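Local structure of putative 5-dehydro-2-deoxygluconokinase (Bacillus halodurans C-125, 2QCV) at residues Ile67-Gln71 with His72-Ile76; Gln119-Ala122 with Asp123-Leu126; Arg163-Arg167 with Asn168-Val172. The protein probably phosphorylates 5-dehydro-2-deoxy-D-gluconate with ATP, a step in the breakdown of myo-inositol to acetyl-CoA. One frame throughout, in Å; residues are numbered along the deposited sequence.

Contact 1 (Ile67-Gln71 with His72-Ile76); sequences IADDQ and HGRFI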
loop_
_atom_site.group_PDB
_atom_site.type_symbol
_atom_site.label_atom_id
_atom_site.label_comp_id
_atom_site.label_asym_id
_atom_site.label_seq_id
_atom_site.Cartn_x
_atom_site.Cartn_y
_atom_site.Cartn_z
ATOM N N ILE A 67 4.398 5.095 20.339
ATOM C CA ILE A 67 5.402 4.045 20.527
ATOM C C ILE A 67 4.790 2.658 20.220
ATOM O O ILE A 67 3.580 2.463 20.292
ATOM C CB ILE A 67 5.991 4.065 21.971
ATOM C CG1 ILE A 67 4.899 3.893 23.036
ATOM C CG2 ILE A 67 6.823 5.334 22.210
ATOM C CD1 ILE A 67 5.385 3.717 24.512
ATOM N N ALA A 68 5.642 1.703 19.881
ATOM C CA ALA A 68 5.216 0.330 19.552
ATOM C C ALA A 68 4.778 -0.420 20.814
ATOM O O ALA A 68 5.219 -0.135 21.924
ATOM C CB ALA A 68 6.379 -0.417 18.849
ATOM N N ASP A 69 3.886 -1.364 20.629
ATOM C CA ASP A 69 3.431 -2.256 21.693
ATOM C C ASP A 69 4.342 -3.451 21.779
ATOM O O ASP A 69 3.935 -4.587 21.477
ATOM C CB ASP A 69 2.023 -2.699 21.363
ATOM C CG ASP A 69 1.349 -3.418 22.496
ATOM O OD1 ASP A 69 1.781 -3.276 23.656
ATOM O OD2 ASP A 69 0.395 -4.144 22.195
ATOM N N ASP A 70 5.563 -3.202 22.195
ATOM C CA ASP A 70 6.590 -4.223 22.278
ATOM C C ASP A 70 7.729 -3.783 23.178
ATOM O O ASP A 70 7.671 -2.713 23.812
ATOM C CB ASP A 70 7.077 -4.623 20.876
ATOM C CG ASP A 70 7.816 -3.512 20.130
ATOM O OD1 ASP A 70 8.447 -2.613 20.711
ATOM O OD2 ASP A 70 7.775 -3.553 18.887
ATOM N N GLN A 71 8.778 -4.606 23.246
ATOM C CA GLN A 71 9.915 -4.320 24.141
ATOM C C GLN A 71 10.667 -3.056 23.798
ATOM O O GLN A 71 11.242 -2.418 24.675
ATOM C CB GLN A 71 10.901 -5.479 24.188
ATOM C CG GLN A 71 10.271 -6.783 24.684
ATOM C CD GLN A 71 9.750 -7.664 23.588
ATOM O OE1 GLN A 71 9.203 -7.190 22.604
ATOM N NE2 GLN A 71 9.891 -8.993 23.773
ATOM N N HIS A 72 10.683 -2.666 22.532
ATOM C CA HIS A 72 11.348 -1.424 22.208
ATOM C C HIS A 72 10.517 -0.206 22.689
ATOM O O HIS A 72 11.056 0.715 23.290
ATOM C CB HIS A 72 11.631 -1.343 20.710
ATOM C CG HIS A 72 12.764 -2.207 20.260
ATOM N ND1 HIS A 72 13.733 -2.678 21.117
ATOM C CD2 HIS A 72 13.123 -2.624 19.022
ATOM C CE1 HIS A 72 14.606 -3.401 20.437
ATOM N NE2 HIS A 72 14.273 -3.365 19.161
ATOM N N GLY A 73 9.218 -0.224 22.447
ATOM C CA GLY A 73 8.358 0.842 22.946
ATOM C C GLY A 73 8.400 0.908 24.462
ATOM O O GLY A 73 8.474 1.967 25.017
ATOM N N ARG A 74 8.364 -0.231 25.147
ATOM C CA ARG A 74 8.382 -0.204 26.609
ATOM C C ARG A 74 9.706 0.267 27.168
ATOM O O ARG A 74 9.742 0.949 28.197
ATOM C CB ARG A 74 8.000 -1.550 27.196
ATOM C CG ARG A 74 6.599 -1.924 26.857
ATOM C CD ARG A 74 6.130 -3.139 27.609
ATOM N NE ARG A 74 6.768 -4.393 27.188
ATOM C CZ ARG A 74 6.349 -5.172 26.189
ATOM N NH1 ARG A 74 5.298 -4.857 25.456
ATOM N NH2 ARG A 74 6.986 -6.300 25.943
ATOM N N PHE A 75 10.804 -0.067 26.495
ATOM C CA PHE A 75 12.088 0.495 26.866
ATOM C C PHE A 75 12.130 2.017 26.747
ATOM O O PHE A 75 12.650 2.705 27.640
ATOM C CB PHE A 75 13.220 -0.110 26.045
ATOM C CG PHE A 75 14.495 0.656 26.134
ATOM C CD1 PHE A 75 15.278 0.610 27.279
ATOM C CD2 PHE A 75 14.910 1.464 25.057
ATOM C CE1 PHE A 75 16.440 1.347 27.363
ATOM C CE2 PHE A 75 16.079 2.194 25.127
ATOM C CZ PHE A 75 16.850 2.144 26.266
ATOM N N ILE A 76 11.625 2.531 25.635
ATOM C CA ILE A 76 11.605 3.979 25.388
ATOM C C ILE A 76 10.812 4.649 26.513
ATOM O O ILE A 76 11.282 5.614 27.106
ATOM C CB ILE A 76 10.980 4.324 24.021
ATOM C CG1 ILE A 76 11.947 4.024 22.854
ATOM C CG2 ILE A 76 10.599 5.809 23.941
ATOM C CD1 ILE A 76 11.292 3.797 21.503
HETATM O O HOH W 1 3.559 -2.383 25.377
HETATM O O HOH W 2 3.425 -6.637 23.938
HETATM O O HOH W 3 14.133 -2.904 23.960
#
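An aspartate N-cap starts the helix here: Asp70 stands just before helix 71-82 and receives the amides of His72 and Gly73. Its OD1 accepts a nearly straight bond from Gly73 N at 3.1 Å. The bond from His72 N to the same oxygen is bent and weak. CG of Asp70 sits between its own backbone N and carbonyl carbon (chi1 66°), which turns OD1 back over the first turn. The Asp70 carbonyl takes Arg74 N at 2.9 Å. Arg74 bends at its third torsion, and one face of its guanidinium lies over Asp70 C and Gln71 N. Its NH2 approaches Gln71 CG at 3.6 Å. Water bridges join Arg74 NH1 to Asp69 OD1 and to Asp69 O. Both long polar side chains also bond to the second subunit: Arg74 NE in a salt bridge with Glu34 of that subunit, Gln71 NE2 in a hydrogen bond to Glu105 of that subunit. On the strand side, Gly73 CA makes a nearly straight CH...O contact with Ala68 O at 3.4 Å, and Ile67 CG2 meets Ile76 CG2 at 4.2 Å. This is a strand-to-helix turn closed by a side-chain N-cap, within a PfkB-family carbohydrate kinase.

Contact 2 (Gln119-Ala122 with Asp123-Leu126); sequences QDVA and DLYL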
loop_
_atom_site.group_PDB
_atom_site.type_symbol
_atom_site.label_atom_id
_atom_site.label_comp_id
_atom_site.label_asym_id
_atom_site.label_seq_id
_atom_site.Cartn_x
_atom_site.Cartn_y
_atom_site.Cartn_z
ATOM N N GLN A 119 10.090 2.998 7.537
ATOM C CA GLN A 119 8.810 2.774 6.848
ATOM C C GLN A 119 7.691 2.308 7.779
ATOM O O GLN A 119 7.803 1.289 8.473
ATOM C CB GLN A 119 8.946 1.789 5.671
ATOM C CG GLN A 119 7.600 1.287 5.123
ATOM C CD GLN A 119 7.736 0.332 3.966
ATOM O OE1 GLN A 119 8.381 0.655 2.985
ATOM N NE2 GLN A 119 7.123 -0.853 4.073
ATOM N N ASP A 120 6.579 3.046 7.773
ATOM C CA ASP A 120 5.400 2.670 8.563
ATOM C C ASP A 120 5.722 2.445 10.020
ATOM O O ASP A 120 5.134 1.591 10.687
ATOM C CB ASP A 120 4.704 1.446 7.971
ATOM C CG ASP A 120 4.041 1.763 6.653
ATOM O OD1 ASP A 120 3.507 2.890 6.499
ATOM O OD2 ASP A 120 4.068 0.900 5.764
ATOM N N VAL A 121 6.630 3.251 10.532
ATOM C CA VAL A 121 6.993 3.132 11.933
ATOM C C VAL A 121 5.923 3.766 12.822
ATOM O O VAL A 121 5.164 4.654 12.366
ATOM C CB VAL A 121 8.430 3.670 12.221
ATOM C CG1 VAL A 121 9.437 2.746 11.578
ATOM C CG2 VAL A 121 8.661 5.165 11.878
ATOM N N ALA A 122 5.851 3.287 14.068
ATOM C CA ALA A 122 4.843 3.703 15.019
ATOM C C ALA A 122 4.761 5.234 15.171
ATOM O O ALA A 122 3.667 5.772 15.279
ATOM C CB ALA A 122 5.082 3.042 16.376
ATOM N N ASP A 123 5.895 5.929 15.224
ATOM C CA ASP A 123 5.836 7.372 15.531
ATOM C C ASP A 123 5.078 8.193 14.490
ATOM O O ASP A 123 4.576 9.263 14.808
ATOM C CB ASP A 123 7.191 7.957 15.820
ATOM C CG ASP A 123 8.121 7.952 14.610
ATOM O OD1 ASP A 123 7.970 8.819 13.740
ATOM O OD2 ASP A 123 9.058 7.144 14.600
ATOM N N LEU A 124 4.995 7.665 13.274
ATOM C CA LEU A 124 4.331 8.349 12.175
ATOM C C LEU A 124 2.820 8.181 12.219
ATOM O O LEU A 124 2.130 8.891 11.509
ATOM C CB LEU A 124 4.879 7.861 10.825
ATOM C CG LEU A 124 6.359 8.187 10.546
ATOM C CD1 LEU A 124 6.793 7.524 9.200
ATOM C CD2 LEU A 124 6.576 9.667 10.555
ATOM N N TYR A 125 2.314 7.285 13.071
ATOM C CA TYR A 125 0.884 7.066 13.239
ATOM C C TYR A 125 0.253 7.849 14.389
ATOM O O TYR A 125 -0.904 7.645 14.688
ATOM C CB TYR A 125 0.609 5.557 13.370
ATOM C CG TYR A 125 0.786 4.919 12.028
ATOM C CD1 TYR A 125 -0.259 4.951 11.116
ATOM C CD2 TYR A 125 2.017 4.411 11.613
ATOM C CE1 TYR A 125 -0.125 4.451 9.866
ATOM C CE2 TYR A 125 2.169 3.873 10.327
ATOM C CZ TYR A 125 1.091 3.909 9.464
ATOM O OH TYR A 125 1.168 3.398 8.196
ATOM N N LEU A 126 1.014 8.722 15.038
ATOM C CA LEU A 126 0.433 9.680 15.965
ATOM C C LEU A 126 -0.605 10.475 15.174
ATOM O O LEU A 126 -0.346 10.903 14.037
ATOM C CB LEU A 126 1.509 10.636 16.531
ATOM C CG LEU A 126 1.061 11.718 17.505
ATOM C CD1 LEU A 126 0.636 11.067 18.858
ATOM C CD2 LEU A 126 2.181 12.811 17.652
#
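Tyr125 and Asp120 reach across a tight turn and join through the phenol oxygen. The ring and carboxylate planes are 46° apart. Tyr125 OH donates to Asp120 OD1 at 2.9 Å and arrives from above the carboxylate plane. CG of Tyr125 is anti to its carbonyl carbon (chi1 -73°), which lays the ring back alongside the preceding residues. One ring edge then faces backbone oxygens, with CD2 3.2 Å from Val121 O. The other carboxylate oxygen of Asp120, OD2, bonds to Gln119 of the second subunit. The carboxylate therefore has partners both in its own turn and across the subunit boundary.

Val121 and Asp123 lie side by side and point the same way. Val121 CG2 is 3.4 Å from Asp123 OD2 and also packs against Leu124 CG at 4.0 Å. This one methyl thus touches a carboxylate and a leucine branch. Asp123 OD2 forms a salt bridge with Arg19, so the charge beside the methyl is paired.

Two backbone bonds hold the turn itself. Leu124 N donates to Val121 O at 3.1 Å, and Tyr125 N donates to Ala122 O at 3.0 Å. Each spans three residues, as in a 3-10 turn.

The turn lies in the loop between strand 111-117 and helix 133-136. The Tyr125 ring stacks on His97, and the Tyr125 backbone carbonyl accepts from Lys66 NZ, near the end of strand 61-67. Leu124 packs on Ser150 and Lys151 and bonds through its backbone to Ser154, where helix 154-167 begins.

Contact 3 (Arg163-Arg167 with Asn168-Val172); sequences RLAKR and NDVKV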
loop_
_atom_site.group_PDB
_atom_site.type_symbol
_atom_site.label_atom_id
_atom_site.label_comp_id
_atom_site.label_asym_id
_atom_site.label_seq_id
_atom_site.Cartn_x
_atom_site.Cartn_y
_atom_site.Cartn_z
ATOM N N ARG A 163 -1.552 24.668 16.607
ATOM C CA ARG A 163 -2.755 25.475 16.833
ATOM C C ARG A 163 -3.151 25.586 18.314
ATOM O O ARG A 163 -3.435 26.661 18.820
ATOM C CB ARG A 163 -3.913 24.957 16.022
ATOM C CG ARG A 163 -5.185 25.823 16.167
ATOM C CD ARG A 163 -6.280 25.261 15.303
ATOM N NE ARG A 163 -5.989 25.343 13.871
ATOM C CZ ARG A 163 -6.099 26.445 13.135
ATOM N NH1 ARG A 163 -6.435 27.601 13.690
ATOM N NH2 ARG A 163 -5.800 26.405 11.857
ATOM N N LEU A 164 -3.154 24.456 18.994
ATOM C CA LEU A 164 -3.488 24.378 20.396
ATOM C C LEU A 164 -2.469 25.123 21.236
ATOM O O LEU A 164 -2.842 25.879 22.148
ATOM C CB LEU A 164 -3.585 22.884 20.814
ATOM C CG LEU A 164 -4.913 22.185 20.607
ATOM C CD1 LEU A 164 -5.533 22.481 19.250
ATOM C CD2 LEU A 164 -4.689 20.686 20.809
ATOM N N ALA A 165 -1.175 24.982 20.905
ATOM C CA ALA A 165 -0.127 25.747 21.600
ATOM C C ALA A 165 -0.385 27.236 21.471
ATOM O O ALA A 165 -0.450 27.989 22.457
ATOM C CB ALA A 165 1.291 25.379 21.053
ATOM N N LYS A 166 -0.573 27.685 20.250
ATOM C CA LYS A 166 -0.700 29.115 20.010
ATOM C C LYS A 166 -1.868 29.747 20.762
ATOM O O LYS A 166 -1.742 30.856 21.311
ATOM C CB LYS A 166 -0.798 29.385 18.518
ATOM C CG LYS A 166 0.560 29.261 17.824
ATOM C CD LYS A 166 0.395 29.116 16.362
ATOM C CE LYS A 166 0.043 30.408 15.653
ATOM N NZ LYS A 166 1.227 31.262 15.517
ATOM N N ARG A 167 -2.993 29.061 20.794
ATOM C CA ARG A 167 -4.177 29.577 21.451
ATOM C C ARG A 167 -4.150 29.466 22.971
ATOM O O ARG A 167 -4.972 30.060 23.615
ATOM C CB ARG A 167 -5.431 28.993 20.885
ATOM C CG ARG A 167 -5.754 27.585 21.266
ATOM C CD ARG A 167 -6.896 27.131 20.373
ATOM N NE ARG A 167 -7.411 25.822 20.756
ATOM C CZ ARG A 167 -8.041 25.006 19.916
ATOM N NH1 ARG A 167 -8.220 25.344 18.636
ATOM N NH2 ARG A 167 -8.450 23.839 20.338
ATOM N N ASN A 168 -3.146 28.790 23.517
ATOM C CA ASN A 168 -2.920 28.703 24.953
ATOM C C ASN A 168 -1.645 29.419 25.412
ATOM O O ASN A 168 -1.151 29.189 26.517
ATOM C CB ASN A 168 -2.909 27.223 25.331
ATOM C CG ASN A 168 -4.298 26.646 25.339
ATOM O OD1 ASN A 168 -5.038 26.858 26.283
ATOM N ND2 ASN A 168 -4.663 25.925 24.275
ATOM N N ASP A 169 -1.106 30.279 24.551
ATOM C CA ASP A 169 0.047 31.087 24.889
ATOM C C ASP A 169 1.249 30.213 25.244
ATOM O O ASP A 169 2.007 30.501 26.166
ATOM C CB ASP A 169 -0.330 32.067 26.017
ATOM C CG ASP A 169 0.662 33.161 26.189
ATOM O OD1 ASP A 169 1.275 33.542 25.168
ATOM O OD2 ASP A 169 0.832 33.628 27.342
ATOM N N VAL A 170 1.379 29.119 24.506
ATOM C CA VAL A 170 2.502 28.207 24.588
ATOM C C VAL A 170 3.403 28.550 23.388
ATOM O O VAL A 170 2.956 28.537 22.238
ATOM C CB VAL A 170 2.049 26.753 24.536
ATOM C CG1 VAL A 170 3.256 25.815 24.564
ATOM C CG2 VAL A 170 1.102 26.452 25.722
ATOM N N LYS A 171 4.664 28.870 23.660
ATOM C CA LYS A 171 5.600 29.268 22.609
ATOM C C LYS A 171 5.950 28.053 21.720
ATOM O O LYS A 171 6.323 26.993 22.236
ATOM C CB LYS A 171 6.869 29.823 23.237
ATOM C CG LYS A 171 7.768 30.587 22.280
ATOM C CD LYS A 171 8.775 31.530 23.012
ATOM C CE LYS A 171 8.167 32.653 23.911
ATOM N NZ LYS A 171 7.416 33.754 23.193
ATOM N N VAL A 172 5.859 28.228 20.402
ATOM C CA VAL A 172 6.100 27.143 19.416
ATOM C C VAL A 172 7.510 27.293 18.902
ATOM O O VAL A 172 7.868 28.345 18.344
ATOM C CB VAL A 172 5.062 27.160 18.268
ATOM C CG1 VAL A 172 5.404 26.112 17.145
ATOM C CG2 VAL A 172 3.637 26.903 18.853
#
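Leu164 offers its carbonyl oxygen to the side chain of Asn168. Asn168 ND2 donates to Leu164 O at 2.8 Å in a nearly straight bond, with the acceptor close to the amide plane. CG of Asn168 is anti to its carbonyl carbon (chi1 -75°), which folds the amide back along the last helical turn. ND2 also bonds to Glu133. A leucine here would probably leave the Leu164 carbonyl without its strong side-chain donor and Glu133 without one partner.

Ala165 comes next. Its O accepts Val170 N and Asn168 N, both at 3.0 Å, from opposite faces of the carbonyl plane. Its CB packs on Val172 CG2 at 3.6 Å and on Val170 CB at 3.8 Å. Lys166 lays CG against Val172 CG2 at 4.0 Å, the two side chains crossing at about a right angle. Lys166 O takes a long, weak bond from Asp169 N, while Lys166 NZ donates to the carbonyl of Gln199. Arg167 runs beside Asn168, CG to ND2 at 3.6 Å. One face of its guanidinium meets Leu164 CD1, and NH2 forms a salt bridge with Glu133.

Asp169 has positive phi and is the C-prime residue of a Schellman motif, whose two bonds are Val170 N to Ala165 O and the weak Asp169 N to Lys166 O. The motif ends helix 154-167 and leads into strand 171-175, completing a right-handed beta-alpha-beta unit with strand 139-145, as in the alpha/beta core of the ribokinase-like fold.

Contacts 1 and 2 are both mostly buried, and both reach the second subunit. They touch each other where Ala122 CB packs against Ala68 N at 3.8 Å. Contact 3 is partly buried and stands apart, its centre about 29 Å from that of contact 1 and 25 Å from that of contact 2. Contacts 1 and 3 serve opposite ends of helices in the alpha/beta core: the first caps a helix start with a carboxylate, the third closes a helix end with N-H donors, backbone and asparagine amide, on its last carbonyls. Contact 2 has a phenol-carboxylate bond over a short 3-10 turn. Its loop follows a strand of the smaller sheet. Helix 154-167 is shared: contact 2 bonds near its start, contact 3 ends it.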